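Local atomic coordinates of prenylcyclase (Actinoplanes teichomyceticus, PDB entry 6IJ1), a protein that probably acts on prenyl substrates as a prenyltransferase-like cyclase, its exact reaction not established. Residues L291-P296 against A315-I320. Numbering follows the deposited sequence.
Sequences LRMVLP and ACLGTI
The carbonyl oxygen of Thr319 takes the backbone N-H of Met293 at 2.8 Å (Met293 N to Thr319 O), nearly in line with its C=O bond, and a weaker CA-H contact from Arg292 at the same oxygen. In return, Gly318 N donates to Met293 O, also at 2.8 Å and in the plane of that carbonyl, so Met293 is held through both its N-H and its C=O. Met293 CB sits 3.2 Å from Cys316 O, and Met293 CG, set beside the backbone N (chi1 -76°), also reaches that oxygen, at 3.6 Å. Further along, Leu295 lays CD2 against the peptide between Leu317 and Gly318, 3.6 Å from Gly318 N, and also meets Leu317 CB. Cut back to an alanine here, the Leu295 side chain would lose CD2, and the Leu317-Gly318 peptide and Leu317 CB would probably lose their apolar cover. The side chains of Pro296 and Leu317 cross at about a right angle, Pro296 CD 3.9 Å from Leu317 CD1; Trp153 also packs on Leu317. At the other end, Arg292 CB touches Ile320 CG1 at 4.0 Å, whereas the guanidinium of Arg292 leads away to a salt bridge with Asp302 and the carbonyl of Ala192. Arg292 and Ile320 form an antiparallel non-hydrogen-bonded pair of a small three-stranded mixed sheet; beyond strand 291-292 the chain makes an inverse gamma turn centred on Met293, opposed to the type II beta turn from Cys316 to Thr319, with Gly318 at its third position.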
loop_
_atom_site.group_PDB
_atom_site.type_symbol
_atom_site.label_atom_id
_atom_site.label_comp_id
_atom_site.label_asym_id
_atom_site.label_seq_id
_atom_site.Cartn_x
_atom_site.Cartn_y
_atom_site.Cartn_z
ATOM N N LEU A 291 -5.844 1.331 8.561
ATOM C CA LEU A 291 -4.480 0.970 8.935
ATOM C C LEU A 291 -4.500 0.664 10.419
ATOM O O LEU A 291 -4.936 1.502 11.215
ATOM C CB LEU A 291 -3.567 2.164 8.619
ATOM C CG LEU A 291 -2.052 2.097 8.588
ATOM C CD1 LEU A 291 -1.614 3.498 8.212
ATOM C CD2 LEU A 291 -1.635 1.772 9.999
ATOM N N ARG A 292 -4.013 -0.500 10.816
ATOM C CA ARG A 292 -3.930 -0.782 12.254
ATOM C C ARG A 292 -2.506 -0.520 12.721
ATOM O O ARG A 292 -1.550 -1.141 12.212
ATOM C CB ARG A 292 -4.402 -2.188 12.578
ATOM C CG ARG A 292 -3.671 -3.318 11.879
ATOM C CD ARG A 292 -4.336 -4.667 12.173
ATOM N NE ARG A 292 -3.619 -5.766 11.549
ATOM C CZ ARG A 292 -4.085 -6.999 11.458
ATOM N NH1 ARG A 292 -5.269 -7.335 12.030
ATOM N NH2 ARG A 292 -3.406 -7.938 10.808
ATOM N N MET A 293 -2.367 0.427 13.643
ATOM C CA MET A 293 -1.048 0.746 14.202
ATOM C C MET A 293 -0.725 -0.301 15.273
ATOM O O MET A 293 -0.980 -0.127 16.478
ATOM C CB MET A 293 -1.031 2.173 14.767
ATOM C CG MET A 293 -0.944 3.269 13.748
ATOM S SD MET A 293 0.554 3.090 12.746
ATOM C CE MET A 293 1.773 3.086 14.034
ATOM N N VAL A 294 -0.197 -1.440 14.808
ATOM C CA VAL A 294 0.101 -2.548 15.707
ATOM C C VAL A 294 1.021 -2.070 16.818
ATOM O O VAL A 294 1.916 -1.244 16.625
ATOM C CB VAL A 294 0.796 -3.674 14.916
ATOM C CG1 VAL A 294 0.949 -4.967 15.790
ATOM C CG2 VAL A 294 -0.042 -4.070 13.683
ATOM N N LEU A 295 0.811 -2.629 18.002
ATOM C CA LEU A 295 1.678 -2.220 19.092
ATOM C C LEU A 295 3.087 -2.731 18.822
ATOM O O LEU A 295 3.238 -3.818 18.294
ATOM C CB LEU A 295 1.163 -2.755 20.433
ATOM C CG LEU A 295 -0.155 -2.040 20.855
ATOM C CD1 LEU A 295 -0.865 -2.929 21.861
ATOM C CD2 LEU A 295 0.063 -0.611 21.295
ATOM N N PRO A 296 4.111 -1.985 19.240
ATOM C CA PRO A 296 5.503 -2.313 18.845
ATOM C C PRO A 296 5.975 -3.701 19.234
ATOM O O PRO A 296 6.828 -4.280 18.530
ATOM C CB PRO A 296 6.322 -1.247 19.568
ATOM C CG PRO A 296 5.384 -0.049 19.557
ATOM C CD PRO A 296 3.999 -0.603 19.715
ATOM N N ALA A 315 -1.928 8.244 21.720
ATOM C CA ALA A 315 -2.922 7.179 21.477
ATOM C C ALA A 315 -2.870 6.625 20.043
ATOM O O ALA A 315 -3.742 5.845 19.719
ATOM C CB ALA A 315 -4.292 7.693 21.817
ATOM N N CYS A 316 -1.880 6.984 19.226
ATOM C CA CYS A 316 -1.837 6.395 17.863
ATOM C C CYS A 316 -1.454 4.910 17.947
ATOM O O CYS A 316 -1.928 4.136 17.130
ATOM C CB CYS A 316 -0.946 7.192 16.917
ATOM S SG CYS A 316 0.837 6.978 17.148
ATOM N N LEU A 317 -0.657 4.519 18.936
ATOM C CA LEU A 317 -0.282 3.088 19.046
ATOM C C LEU A 317 -1.510 2.282 19.477
ATOM O O LEU A 317 -2.169 2.686 20.420
ATOM C CB LEU A 317 0.823 2.920 20.093
ATOM C CG LEU A 317 2.180 3.537 19.776
ATOM C CD1 LEU A 317 3.213 3.096 20.806
ATOM C CD2 LEU A 317 2.632 3.184 18.373
ATOM N N GLY A 318 -1.793 1.176 18.803
ATOM C CA GLY A 318 -2.899 0.338 19.232
ATOM C C GLY A 318 -4.228 0.795 18.681
ATOM O O GLY A 318 -5.269 0.324 19.148
ATOM N N THR A 319 -4.215 1.680 17.688
ATOM C CA THR A 319 -5.443 2.215 17.115
ATOM C C THR A 319 -5.594 1.719 15.676
ATOM O O THR A 319 -4.618 1.430 14.989
ATOM C CB THR A 319 -5.411 3.742 17.177
ATOM O OG1 THR A 319 -6.743 4.243 17.228
ATOM C CG2 THR A 319 -4.730 4.385 15.926
ATOM N N ILE A 320 -6.850 1.669 15.234
ATOM C CA ILE A 320 -7.171 1.502 13.811
ATOM C C ILE A 320 -7.487 2.875 13.261
ATOM O O ILE A 320 -8.400 3.555 13.764
ATOM C CB ILE A 320 -8.342 0.556 13.614
ATOM C CG1 ILE A 320 -7.913 -0.845 13.983
ATOM C CG2 ILE A 320 -8.790 0.580 12.118
ATOM C CD1 ILE A 320 -9.109 -1.779 14.203
#